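Local coordinates for isomaltodextranase (Arthrobacter globiformis, PDB 5AWO), which hydrolyses alpha-1,6-glucosidic linkages in polysaccharides, releasing isomaltose units one after another from the non-reducing ends of the chains, at residues R162-N167 / A212-V217; L203-D208 / Q216-H221; D152-G157 / Q168-D173; G122-P127 / R199-S204. All blocks are in the same frame, centred on the assembly; numbering follows the deposited sequence.

Along the chain, contact 4 opens first, at the end of barrel strand 120-124. It closes at residues 199-204, at the end of the neighbouring strand 197-200. The long loop between them holds contact 3, where 152-157 meets 168-173. Contact 1 starts at 162-167, between the two halves of contact 3, and ends at 212-217. It therefore crosses both contact 3 and contact 4. Contact 2 starts on helix 203-208, where contact 4 ends, and shares Gln216 and Val217 with contact 1. Contact 4 joins two barrel strands. The other three tie together the excursions that follow those strands, with Trp171 of contact 3 touching residues of contacts 2 and 4.

Contact 1 of 4, residues R162-N167 / A212-V217; sequences RDIGGN and ANIGQV
Asp163 lies against the backbone of Gln216 and Val217, and its side chain can be followed outward. Asp163 CB comes first and touches the carbonyl O of Gln216 at 3.4 Å. CG sits anti to its own carbonyl carbon, beside the backbone N (chi1 -59°). This turns the carboxylate over the Val217 carbonyl, with Asp163 CG 3.7 Å from Val217 O. At the tip the two oxygens part company. Asp163 OD2 packs 3.3 Å from Val217 C. Asp163 OD1 accepts a hydrogen bond from Arg162 NE at 3.2 Å, part of a salt bridge, and is met from above the carboxylate plane. The bond would tend to hold the acid in its rotation. The backbone adds the one hydrogen bond across the contact, from Asp163 N to Val217 O at 2.8 Å, with the donor above the carbonyl plane. The Ile164 and Ile214 side chains cross at about a right angle, CG2 to CG2 at 4.1 Å. Both also touch Trp205. The contact lies at the surface. It joins the excursion after barrel strand 120-124 to an antiparallel strand pair, 210-211 with 215-216, in which Ile214 and Gly215 both face Asp211 as a classic beta bulge.

Contact 2 of 4, residues L203-D208 / Q216-H221; sequences LSWYED and QVNAPH
The rings of Tyr206 and His221 lie nearly parallel, planes 4° apart, although the side chains cross at about a right angle. The rings are slid past each other and barely overlap. What sits over the tyrosine face is His221 CB, 3.7 Å from the centroid of the Tyr206 ring. His221 CG lies beside the backbone N (chi1 -61°), which brings the ring to the helix; turned at chi2 84°, it points ND1 at Tyr206 O, 2.8 Å away. That oxygen lies in the imidazole plane, and ND1 meets it in the carbonyl plane, on a lone pair. His221 N bonds Glu207 O at 3.1 Å and reaches Tyr206 O weakly. One histidine thus serves two carbonyls near the end of helix 203-208. Its NE2 is bonded to Asp158, which should help fix the ring. The helix belongs to the excursion between strand 197-200 and helix 223-237 of the TIM barrel, so the turn through 216-221 packs back on the helix it follows. At the other end, Trp205 and Val217 cross at about a right angle. Val217 CG2 stands over the five-membered ring of Trp205, 3.7 Å from its centroid in a CH-pi contact. Trp205 NE1 bonds Asp211. With an alanine in place of Trp205, Val217 would probably lose its flat partner and Asp211 this donor. Near the helix end, Pro220 CB rests 3.5 Å from Asp208 O.

Contact 3 of 4, residues D152-G157 / Q168-D173; sequences DLVVPG and QLYWLD
Val154 packs on Tyr170, and apolar contacts make up much of this meeting. Val154 CG1 lies beside the backbone N (chi1 -56°), which leaves CG2 facing the ring. Val154 CG2 stands over the ring face, 3.9 Å from the Tyr170 centroid and 15° off its normal. The other branch, Val154 CG1, touches Tyr170 CB at 3.5 Å. Leu153 CB meets Leu172 CD1 at 3.6 Å. One direct hydrogen bond crosses, from Asp173 N to Leu153 O at 2.9 Å, and it is nearly straight (164°). Two waters make further links. The first accepts from Val155 N at 2.9 Å and donates to Trp171 O at 2.7 Å. The second lies at the edge of the tyrosine ring, 2.7 Å from Tyr170 OH, and accepts from Gly157 N. A leucine in place of Tyr170 would probably leave this water without its hydroxyl partner and take from Val154 CG2 the ring face it rests on. Asp173 OD2 lies 3.4 Å from Val155 CG2, while its carboxylate is bonded to Thr175 and Lys176. Val154 and Tyr170 also pack on Val135. The contact thus packs residues 152-157 against strand 169-172, which pairs antiparallel with 129-131 after barrel strand 120-124.

Contact 4 of 4, residues G122-P127 / R199-S204; sequences GVYYNP and RIDFLS
Tyr124 and Asn126 each hold Asp201, probably the catalytic nucleophile. Tyr124 OH donates to Asp201 OD2 at 2.6 Å. It arrives on the anti side, 25° out of the carboxylate plane, and OD2 lies at the edge of the tyrosine ring. Ring and carboxylate planes stand almost perpendicular, 86° apart. Asn126 CG is anti to the backbone N (chi1 -174°), which carries the amide across to Asp201. Asn126 ND2 donates to the backbone carbonyl, Asp201 O, at 2.8 Å. It meets that oxygen nearly along the C=O axis, with the acceptor close to the amide plane. In the second shell, Asn126 OD1 accepts from Leu128 N, so both ends of the amide are held. Phe202 turns a ring edge to the tyrosine, its CE2 3.3 Å from Tyr124 OH. The backbones are adjacent parallel strands of the TIM barrel, with Tyr124 paired to Arg199, and Asp201 follows directly on strand 197-200, as in GH27 enzymes. Arg199 N bonds Val123 O at 2.8 Å. Beside the asparagine amide, Ile200 CG2 touches Asn126 CG at 3.7 Å. The extended Arg199 side chain forms salt bridges with Asp314 and Asp316, and Ile200 and Pro127 pack on Ile233 of helix 223-237.

Contact 1 of 4, residues R162-N167 / A212-V217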
loop_
_atom_site.group_PDB
_atom_site.type_symbol
_atom_site.label_atom_id
_atom_site.label_comp_id
_atom_site.label_asym_id
_atom_site.label_seq_id
_atom_site.Cartn_x
_atom_site.Cartn_y
_atom_site.Cartn_z
ATOM N N ARG A 162 -7.134 19.266 21.050
ATOM C CA ARG A 162 -7.556 20.063 22.209
ATOM C C ARG A 162 -6.382 20.513 23.067
ATOM O O ARG A 162 -6.314 21.668 23.492
ATOM C CB ARG A 162 -8.499 19.209 23.040
ATOM C CG ARG A 162 -8.980 19.786 24.361
ATOM C CD ARG A 162 -9.756 18.726 25.118
ATOM N NE ARG A 162 -8.896 17.655 25.618
ATOM C CZ ARG A 162 -9.310 16.554 26.234
ATOM N NH1 ARG A 162 -10.598 16.332 26.437
ATOM N NH2 ARG A 162 -8.420 15.660 26.645
ATOM N N ASP A 163 -5.452 19.605 23.323
ATOM C CA ASP A 163 -4.432 19.891 24.324
ATOM C C ASP A 163 -3.296 20.751 23.813
ATOM O O ASP A 163 -2.479 21.210 24.614
ATOM C CB ASP A 163 -3.926 18.601 24.948
ATOM C CG ASP A 163 -5.024 17.811 25.593
ATOM O OD1 ASP A 163 -5.861 18.401 26.318
ATOM O OD2 ASP A 163 -5.092 16.595 25.392
ATOM N N ILE A 164 -3.244 21.000 22.506
ATOM C CA ILE A 164 -2.277 21.922 21.930
ATOM C C ILE A 164 -2.976 23.117 21.293
ATOM O O ILE A 164 -2.451 23.778 20.392
ATOM C CB ILE A 164 -1.310 21.198 20.960
ATOM C CG1 ILE A 164 -2.054 20.441 19.858
ATOM C CG2 ILE A 164 -0.421 20.244 21.741
ATOM C CD1 ILE A 164 -1.138 20.042 18.717
ATOM N N GLY A 165 -4.198 23.382 21.764
ATOM C CA GLY A 165 -4.906 24.587 21.365
ATOM C C GLY A 165 -6.027 24.431 20.347
ATOM O O GLY A 165 -6.667 25.420 20.004
ATOM N N GLY A 166 -6.280 23.213 19.874
ATOM C CA GLY A 166 -7.313 23.011 18.849
ATOM C C GLY A 166 -8.710 23.255 19.400
ATOM O O GLY A 166 -9.060 22.754 20.474
ATOM N N ASN A 167 -9.492 24.029 18.649
ATOM C CA ASN A 167 -10.862 24.293 19.060
ATOM C C ASN A 167 -11.821 24.541 17.910
ATOM O O ASN A 167 -12.873 25.178 18.090
ATOM C CB ASN A 167 -10.868 25.454 20.061
ATOM C CG ASN A 167 -10.586 26.794 19.417
ATOM O OD1 ASN A 167 -10.190 26.905 18.255
ATOM N ND2 ASN A 167 -10.808 27.853 20.193
ATOM N N ALA A 212 3.819 10.480 20.078
ATOM C CA ALA A 212 5.112 10.244 20.705
ATOM C C ALA A 212 6.108 11.360 20.495
ATOM O O ALA A 212 7.122 11.371 21.194
ATOM C CB ALA A 212 5.692 8.921 20.233
ATOM N N ASN A 213 5.854 12.275 19.552
ATOM C CA ASN A 213 6.707 13.431 19.346
ATOM C C ASN A 213 6.237 14.696 20.056
ATOM O O ASN A 213 6.913 15.716 20.021
ATOM C CB ASN A 213 6.834 13.710 17.833
ATOM C CG ASN A 213 8.094 14.480 17.479
ATOM O OD1 ASN A 213 8.045 15.458 16.739
ATOM N ND2 ASN A 213 9.236 14.031 18.002
ATOM N N ILE A 214 5.050 14.660 20.662
ATOM C CA ILE A 214 4.426 15.862 21.254
ATOM C C ILE A 214 4.002 15.639 22.699
ATOM O O ILE A 214 4.373 16.413 23.601
ATOM C CB ILE A 214 3.183 16.302 20.446
ATOM C CG1 ILE A 214 3.560 16.576 19.002
ATOM C CG2 ILE A 214 2.572 17.547 21.059
ATOM C CD1 ILE A 214 2.395 17.005 18.130
ATOM N N GLY A 215 3.208 14.596 22.927
ATOM C CA GLY A 215 2.591 14.354 24.206
ATOM C C GLY A 215 1.120 13.995 24.053
ATOM O O GLY A 215 0.737 13.408 23.046
ATOM N N GLN A 216 0.311 14.329 25.053
ATOM C CA GLN A 216 -1.136 14.216 24.953
ATOM C C GLN A 216 -1.629 15.317 24.052
ATOM O O GLN A 216 -1.309 16.507 24.235
ATOM C CB GLN A 216 -1.831 14.392 26.317
ATOM C CG GLN A 216 -1.311 13.527 27.430
ATOM C CD GLN A 216 -1.536 12.060 27.193
ATOM O OE1 GLN A 216 -2.488 11.669 26.510
ATOM N NE2 GLN A 216 -0.687 11.225 27.798
ATOM N N VAL A 217 -2.399 14.948 23.038
ATOM C CA VAL A 217 -2.893 15.948 22.103
ATOM C C VAL A 217 -4.403 16.177 22.181
ATOM O O VAL A 217 -4.869 17.273 21.907
ATOM C CB VAL A 217 -2.480 15.618 20.661
ATOM C CG1 VAL A 217 -0.972 15.794 20.521
ATOM C CG2 VAL A 217 -2.918 14.230 20.247
#

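Contact 2 of 4, residues L203-D208 / Q216-H221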
loop_
_atom_site.group_PDB
_atom_site.type_symbol
_atom_site.label_atom_id
_atom_site.label_comp_id
_atom_site.label_asym_id
_atom_site.label_seq_id
_atom_site.Cartn_x
_atom_site.Cartn_y
_atom_site.Cartn_z
ATOM N N LEU A 203 -5.311 9.677 12.449
ATOM C CA LEU A 203 -5.974 8.490 12.975
ATOM C C LEU A 203 -5.562 8.167 14.410
ATOM O O LEU A 203 -6.400 7.881 15.268
ATOM C CB LEU A 203 -5.689 7.307 12.052
ATOM C CG LEU A 203 -6.424 7.377 10.725
ATOM C CD1 LEU A 203 -5.839 6.361 9.757
ATOM C CD2 LEU A 203 -7.918 7.160 10.923
ATOM N N SER A 204 -4.266 8.208 14.667
ATOM C CA SER A 204 -3.717 7.864 15.968
ATOM C C SER A 204 -4.164 8.856 17.023
ATOM O O SER A 204 -4.410 8.495 18.181
ATOM C CB SER A 204 -2.188 7.784 15.890
ATOM O OG SER A 204 -1.591 8.969 15.349
ATOM N N TRP A 205 -4.307 10.116 16.625
ATOM C CA TRP A 205 -4.801 11.131 17.563
ATOM C C TRP A 205 -6.257 10.876 17.972
ATOM O O TRP A 205 -6.584 10.995 19.160
ATOM C CB TRP A 205 -4.633 12.529 17.000
ATOM C CG TRP A 205 -3.212 12.993 16.836
ATOM C CD1 TRP A 205 -2.091 12.227 16.719
ATOM C CD2 TRP A 205 -2.771 14.363 16.781
ATOM N NE1 TRP A 205 -0.985 13.037 16.590
ATOM C CE2 TRP A 205 -1.369 14.346 16.618
ATOM C CE3 TRP A 205 -3.421 15.599 16.861
ATOM C CZ2 TRP A 205 -0.610 15.520 16.530
ATOM C CZ3 TRP A 205 -2.666 16.768 16.781
ATOM C CH2 TRP A 205 -1.273 16.719 16.617
ATOM N N TYR A 206 -7.105 10.498 17.026
ATOM C CA TYR A 206 -8.451 9.972 17.389
ATOM C C TYR A 206 -8.357 8.760 18.331
ATOM O O TYR A 206 -9.006 8.718 19.379
ATOM C CB TYR A 206 -9.244 9.595 16.132
ATOM C CG TYR A 206 -10.532 8.890 16.479
ATOM C CD1 TYR A 206 -11.654 9.622 16.854
ATOM C CD2 TYR A 206 -10.627 7.511 16.458
ATOM C CE1 TYR A 206 -12.823 8.982 17.209
ATOM C CE2 TYR A 206 -11.794 6.870 16.818
ATOM C CZ TYR A 206 -12.889 7.619 17.196
ATOM O OH TYR A 206 -14.041 6.917 17.545
ATOM N N GLU A 207 -7.566 7.772 17.961
ATOM C CA GLU A 207 -7.570 6.476 18.667
ATOM C C GLU A 207 -7.177 6.581 20.137
ATOM O O GLU A 207 -7.936 6.113 21.023
ATOM C CB GLU A 207 -6.674 5.465 17.947
ATOM C CG GLU A 207 -6.683 4.086 18.609
ATOM C CD GLU A 207 -5.994 2.987 17.843
ATOM O OE1 GLU A 207 -5.179 3.265 16.927
ATOM O OE2 GLU A 207 -6.262 1.802 18.189
ATOM N N ASP A 208 -6.010 7.153 20.414
ATOM C CA ASP A 208 -5.601 7.254 21.826
ATOM C C ASP A 208 -5.169 8.647 22.287
ATOM O O ASP A 208 -4.742 8.809 23.418
ATOM C CB ASP A 208 -4.587 6.157 22.191
ATOM C CG ASP A 208 -3.241 6.403 21.618
ATOM O OD1 ASP A 208 -3.090 7.414 20.911
ATOM O OD2 ASP A 208 -2.355 5.561 21.886
ATOM N N GLN A 216 0.311 14.329 25.053
ATOM C CA GLN A 216 -1.136 14.216 24.953
ATOM C C GLN A 216 -1.629 15.317 24.052
ATOM O O GLN A 216 -1.309 16.507 24.235
ATOM C CB GLN A 216 -1.831 14.392 26.317
ATOM C CG GLN A 216 -1.311 13.527 27.430
ATOM C CD GLN A 216 -1.536 12.060 27.193
ATOM O OE1 GLN A 216 -2.488 11.669 26.510
ATOM N NE2 GLN A 216 -0.687 11.225 27.798
ATOM N N VAL A 217 -2.399 14.948 23.038
ATOM C CA VAL A 217 -2.893 15.948 22.103
ATOM C C VAL A 217 -4.403 16.177 22.181
ATOM O O VAL A 217 -4.869 17.273 21.907
ATOM C CB VAL A 217 -2.480 15.618 20.661
ATOM C CG1 VAL A 217 -0.972 15.794 20.521
ATOM C CG2 VAL A 217 -2.918 14.230 20.247
ATOM N N ASN A 218 -5.163 15.125 22.490
ATOM C CA ASN A 218 -6.609 15.263 22.715
ATOM C C ASN A 218 -7.160 14.056 23.464
ATOM O O ASN A 218 -6.393 13.192 23.896
ATOM C CB ASN A 218 -7.351 15.577 21.398
ATOM C CG ASN A 218 -7.216 14.504 20.328
ATOM O OD1 ASN A 218 -7.517 13.307 20.546
ATOM N ND2 ASN A 218 -6.824 14.934 19.160
ATOM N N ALA A 219 -8.477 14.011 23.660
ATOM C CA ALA A 219 -9.095 12.856 24.296
ATOM C C ALA A 219 -8.879 11.582 23.493
ATOM O O ALA A 219 -8.943 11.619 22.261
ATOM C CB ALA A 219 -10.588 13.093 24.474
ATOM N N PRO A 220 -8.654 10.440 24.166
ATOM C CA PRO A 220 -8.664 9.158 23.495
ATOM C C PRO A 220 -10.097 8.727 23.151
ATOM O O PRO A 220 -11.041 9.132 23.843
ATOM C CB PRO A 220 -8.048 8.218 24.530
ATOM C CG PRO A 220 -8.508 8.794 25.821
ATOM C CD PRO A 220 -8.494 10.275 25.629
ATOM N N HIS A 221 -10.252 7.871 22.158
ATOM C CA HIS A 221 -11.575 7.299 21.841
ATOM C C HIS A 221 -11.657 5.798 21.905
ATOM O O HIS A 221 -12.760 5.243 21.854
ATOM C CB HIS A 221 -12.084 7.875 20.523
ATOM C CG HIS A 221 -12.234 9.350 20.600
ATOM N ND1 HIS A 221 -11.183 10.213 20.397
ATOM C CD2 HIS A 221 -13.267 10.118 21.027
ATOM C CE1 HIS A 221 -11.579 11.451 20.628
ATOM N NE2 HIS A 221 -12.844 11.419 21.021
#

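Contact 3 of 4, residues D152-G157 / Q168-D173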
loop_
_atom_site.group_PDB
_atom_site.type_symbol
_atom_site.label_atom_id
_atom_site.label_comp_id
_atom_site.label_asym_id
_atom_site.label_seq_id
_atom_site.Cartn_x
_atom_site.Cartn_y
_atom_site.Cartn_z
ATOM N N ASP A 152 -25.618 17.027 18.029
ATOM C CA ASP A 152 -25.886 15.835 18.812
ATOM C C ASP A 152 -24.836 14.715 18.597
ATOM O O ASP A 152 -24.964 13.633 19.143
ATOM C CB ASP A 152 -27.298 15.271 18.461
ATOM C CG ASP A 152 -28.449 16.249 18.762
ATOM O OD1 ASP A 152 -28.342 17.055 19.699
ATOM O OD2 ASP A 152 -29.476 16.210 18.048
ATOM N N LEU A 153 -23.805 14.983 17.796
ATOM C CA LEU A 153 -22.781 13.984 17.456
ATOM C C LEU A 153 -21.494 14.062 18.267
ATOM O O LEU A 153 -20.610 13.226 18.088
ATOM C CB LEU A 153 -22.394 14.160 15.977
ATOM C CG LEU A 153 -23.497 13.819 14.972
ATOM C CD1 LEU A 153 -22.983 14.115 13.566
ATOM C CD2 LEU A 153 -23.976 12.387 15.097
ATOM N N VAL A 154 -21.361 15.073 19.115
ATOM C CA VAL A 154 -20.085 15.337 19.785
ATOM C C VAL A 154 -20.185 15.404 21.308
ATOM O O VAL A 154 -21.222 15.760 21.870
ATOM C CB VAL A 154 -19.453 16.624 19.239
ATOM C CG1 VAL A 154 -19.292 16.501 17.730
ATOM C CG2 VAL A 154 -20.240 17.873 19.613
ATOM N N VAL A 155 -19.088 15.069 21.967
ATOM C CA VAL A 155 -18.942 15.299 23.417
ATOM C C VAL A 155 -18.451 16.722 23.620
ATOM O O VAL A 155 -17.517 17.163 22.964
ATOM C CB VAL A 155 -17.973 14.278 24.026
ATOM C CG1 VAL A 155 -17.705 14.595 25.500
ATOM C CG2 VAL A 155 -18.528 12.877 23.872
ATOM N N PRO A 156 -19.096 17.487 24.522
ATOM C CA PRO A 156 -18.620 18.840 24.768
ATOM C C PRO A 156 -17.126 18.873 25.093
ATOM O O PRO A 156 -16.655 18.073 25.891
ATOM C CB PRO A 156 -19.451 19.286 25.982
ATOM C CG PRO A 156 -20.727 18.549 25.815
ATOM C CD PRO A 156 -20.375 17.215 25.218
ATOM N N GLY A 157 -16.401 19.773 24.437
ATOM C CA GLY A 157 -14.979 19.919 24.673
ATOM C C GLY A 157 -14.060 18.952 23.947
ATOM O O GLY A 157 -12.855 19.109 24.031
ATOM N N GLN A 168 -11.493 23.995 16.734
ATOM C CA GLN A 168 -12.295 24.212 15.540
ATOM C C GLN A 168 -12.947 22.947 14.998
ATOM O O GLN A 168 -13.983 23.039 14.321
ATOM C CB GLN A 168 -11.464 24.872 14.443
ATOM C CG GLN A 168 -11.025 26.297 14.827
ATOM C CD GLN A 168 -12.209 27.233 15.036
ATOM O OE1 GLN A 168 -12.344 27.861 16.092
ATOM N NE2 GLN A 168 -13.069 27.324 14.045
ATOM N N LEU A 169 -12.344 21.784 15.238
ATOM C CA LEU A 169 -12.881 20.517 14.785
ATOM C C LEU A 169 -13.129 19.634 15.986
ATOM O O LEU A 169 -12.239 19.468 16.841
ATOM C CB LEU A 169 -11.867 19.792 13.864
ATOM C CG LEU A 169 -11.464 20.507 12.572
ATOM C CD1 LEU A 169 -10.275 19.848 11.890
ATOM C CD2 LEU A 169 -12.637 20.579 11.625
ATOM N N TYR A 170 -14.338 19.087 16.118
ATOM C CA TYR A 170 -14.577 18.056 17.091
ATOM C C TYR A 170 -14.182 16.702 16.555
ATOM O O TYR A 170 -14.261 16.473 15.339
ATOM C CB TYR A 170 -16.072 17.966 17.445
ATOM C CG TYR A 170 -16.610 19.096 18.271
ATOM C CD1 TYR A 170 -17.133 20.238 17.678
ATOM C CD2 TYR A 170 -16.614 19.020 19.659
ATOM C CE1 TYR A 170 -17.626 21.287 18.453
ATOM C CE2 TYR A 170 -17.108 20.063 20.433
ATOM C CZ TYR A 170 -17.616 21.183 19.818
ATOM O OH TYR A 170 -18.112 22.227 20.585
ATOM N N TRP A 171 -13.823 15.778 17.433
ATOM C CA TRP A 171 -13.863 14.383 17.081
ATOM C C TRP A 171 -15.284 13.864 17.321
ATOM O O TRP A 171 -15.883 14.110 18.366
ATOM C CB TRP A 171 -12.899 13.555 17.923
ATOM C CG TRP A 171 -11.450 13.632 17.525
ATOM C CD1 TRP A 171 -10.400 13.970 18.337
ATOM C CD2 TRP A 171 -10.876 13.279 16.258
ATOM N NE1 TRP A 171 -9.232 13.891 17.651
ATOM C CE2 TRP A 171 -9.483 13.461 16.374
ATOM C CE3 TRP A 171 -11.396 12.832 15.045
ATOM C CZ2 TRP A 171 -8.596 13.206 15.315
ATOM C CZ3 TRP A 171 -10.518 12.575 13.989
ATOM C CH2 TRP A 171 -9.132 12.777 14.125
ATOM N N LEU A 172 -15.810 13.156 16.339
ATOM C CA LEU A 172 -17.112 12.505 16.433
ATOM C C LEU A 172 -17.165 11.519 17.561
ATOM O O LEU A 172 -16.219 10.803 17.788
ATOM C CB LEU A 172 -17.379 11.776 15.109
ATOM C CG LEU A 172 -18.603 10.848 15.066
ATOM C CD1 LEU A 172 -19.835 11.705 15.125
ATOM C CD2 LEU A 172 -18.572 9.993 13.813
ATOM N N ASP A 173 -18.295 11.483 18.275
ATOM C CA ASP A 173 -18.573 10.424 19.232
ATOM C C ASP A 173 -19.355 9.316 18.544
ATOM O O ASP A 173 -20.564 9.433 18.303
ATOM C CB ASP A 173 -19.355 10.957 20.424
ATOM C CG ASP A 173 -19.625 9.885 21.460
ATOM O OD1 ASP A 173 -19.265 8.705 21.283
ATOM O OD2 ASP A 173 -20.229 10.264 22.483
HETATM O O HOH W 1 -16.979 13.548 20.795
HETATM O O HOH W 2 -17.794 21.943 23.227
#

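Contact 4 of 4, residues G122-P127 / R199-S204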
loop_
_atom_site.group_PDB
_atom_site.type_symbol
_atom_site.label_atom_id
_atom_site.label_comp_id
_atom_site.label_asym_id
_atom_site.label_seq_id
_atom_site.Cartn_x
_atom_site.Cartn_y
_atom_site.Cartn_z
ATOM N N GLY A 122 -8.598 14.430 -5.702
ATOM C CA GLY A 122 -8.302 13.692 -4.486
ATOM C C GLY A 122 -8.545 14.572 -3.290
ATOM O O GLY A 122 -8.242 15.763 -3.309
ATOM N N VAL A 123 -9.177 14.002 -2.254
ATOM C CA VAL A 123 -9.529 14.770 -1.079
ATOM C C VAL A 123 -8.853 14.255 0.190
ATOM O O VAL A 123 -8.916 13.073 0.489
ATOM C CB VAL A 123 -11.054 14.814 -0.856
ATOM C CG1 VAL A 123 -11.395 15.474 0.480
ATOM C CG2 VAL A 123 -11.710 15.597 -1.979
ATOM N N TYR A 124 -8.254 15.193 0.910
ATOM C CA TYR A 124 -7.792 14.963 2.289
ATOM C C TYR A 124 -8.910 15.363 3.247
ATOM O O TYR A 124 -9.301 16.524 3.315
ATOM C CB TYR A 124 -6.550 15.793 2.528
ATOM C CG TYR A 124 -5.986 15.832 3.934
ATOM C CD1 TYR A 124 -6.563 16.602 4.940
ATOM C CD2 TYR A 124 -4.805 15.162 4.246
ATOM C CE1 TYR A 124 -6.030 16.663 6.217
ATOM C CE2 TYR A 124 -4.258 15.265 5.513
ATOM C CZ TYR A 124 -4.867 16.011 6.483
ATOM O OH TYR A 124 -4.331 16.099 7.766
ATOM N N TYR A 125 -9.493 14.388 3.914
ATOM C CA TYR A 125 -10.378 14.679 5.041
ATOM C C TYR A 125 -10.567 13.441 5.885
ATOM O O TYR A 125 -10.471 12.330 5.411
ATOM C CB TYR A 125 -11.759 15.233 4.591
ATOM C CG TYR A 125 -12.299 16.227 5.596
ATOM C CD1 TYR A 125 -11.777 17.517 5.671
ATOM C CD2 TYR A 125 -13.351 15.891 6.462
ATOM C CE1 TYR A 125 -12.220 18.427 6.613
ATOM C CE2 TYR A 125 -13.788 16.791 7.416
ATOM C CZ TYR A 125 -13.244 18.063 7.476
ATOM O OH TYR A 125 -13.707 18.945 8.428
ATOM N N ASN A 126 -10.868 13.677 7.160
ATOM C CA ASN A 126 -11.164 12.603 8.092
ATOM C C ASN A 126 -12.645 12.720 8.427
ATOM O O ASN A 126 -13.059 13.719 8.996
ATOM C CB ASN A 126 -10.287 12.717 9.347
ATOM C CG ASN A 126 -10.455 11.540 10.279
ATOM O OD1 ASN A 126 -11.573 10.997 10.398
ATOM N ND2 ASN A 126 -9.374 11.107 10.943
ATOM N N PRO A 127 -13.442 11.697 8.068
ATOM C CA PRO A 127 -14.900 11.829 8.249
ATOM C C PRO A 127 -15.364 11.688 9.687
ATOM O O PRO A 127 -16.588 11.746 9.933
ATOM C CB PRO A 127 -15.448 10.736 7.373
ATOM C CG PRO A 127 -14.393 9.669 7.439
ATOM C CD PRO A 127 -13.087 10.409 7.471
ATOM N N ARG A 199 -7.946 10.651 1.620
ATOM C CA ARG A 199 -6.744 10.614 2.473
ATOM C C ARG A 199 -7.107 11.051 3.883
ATOM O O ARG A 199 -7.431 12.206 4.111
ATOM C CB ARG A 199 -5.643 11.490 1.867
ATOM C CG ARG A 199 -4.284 11.337 2.544
ATOM C CD ARG A 199 -3.169 11.854 1.649
ATOM N NE ARG A 199 -1.819 11.705 2.200
ATOM C CZ ARG A 199 -1.086 10.630 2.086
ATOM N NH1 ARG A 199 -1.553 9.518 1.525
ATOM N NH2 ARG A 199 0.148 10.659 2.587
ATOM N N ILE A 200 -7.043 10.077 4.801
ATOM C CA ILE A 200 -7.635 10.213 6.134
ATOM C C ILE A 200 -6.495 10.244 7.159
ATOM O O ILE A 200 -5.884 9.215 7.436
ATOM C CB ILE A 200 -8.547 9.028 6.430
ATOM C CG1 ILE A 200 -9.628 8.909 5.341
ATOM C CG2 ILE A 200 -9.128 9.170 7.820
ATOM C CD1 ILE A 200 -10.555 7.724 5.544
ATOM N N ASP A 201 -6.262 11.424 7.753
ATOM C CA ASP A 201 -5.098 11.658 8.607
ATOM C C ASP A 201 -5.491 11.775 10.077
ATOM O O ASP A 201 -6.676 11.807 10.414
ATOM C CB ASP A 201 -4.453 12.975 8.117
ATOM C CG ASP A 201 -3.007 13.228 8.589
ATOM O OD1 ASP A 201 -2.411 12.396 9.303
ATOM O OD2 ASP A 201 -2.508 14.329 8.210
ATOM N N PHE A 202 -4.477 11.802 10.954
ATOM C CA PHE A 202 -4.661 11.984 12.400
ATOM C C PHE A 202 -5.445 10.851 13.052
ATOM O O PHE A 202 -6.035 11.002 14.126
ATOM C CB PHE A 202 -5.251 13.374 12.696
ATOM C CG PHE A 202 -4.267 14.486 12.413
ATOM C CD1 PHE A 202 -3.260 14.770 13.318
ATOM C CD2 PHE A 202 -4.314 15.192 11.243
ATOM C CE1 PHE A 202 -2.334 15.754 13.067
ATOM C CE2 PHE A 202 -3.382 16.186 10.969
ATOM C CZ PHE A 202 -2.384 16.463 11.888
ATOM N N LEU A 203 -5.311 9.677 12.449
ATOM C CA LEU A 203 -5.974 8.490 12.975
ATOM C C LEU A 203 -5.562 8.167 14.410
ATOM O O LEU A 203 -6.400 7.881 15.268
ATOM C CB LEU A 203 -5.689 7.307 12.052
ATOM C CG LEU A 203 -6.424 7.377 10.725
ATOM C CD1 LEU A 203 -5.839 6.361 9.757
ATOM C CD2 LEU A 203 -7.918 7.160 10.923
ATOM N N SER A 204 -4.266 8.208 14.667
ATOM C CA SER A 204 -3.717 7.864 15.968
ATOM C C SER A 204 -4.164 8.856 17.023
ATOM O O SER A 204 -4.410 8.495 18.181
ATOM C CB SER A 204 -2.188 7.784 15.890
ATOM O OG SER A 204 -1.591 8.969 15.349
#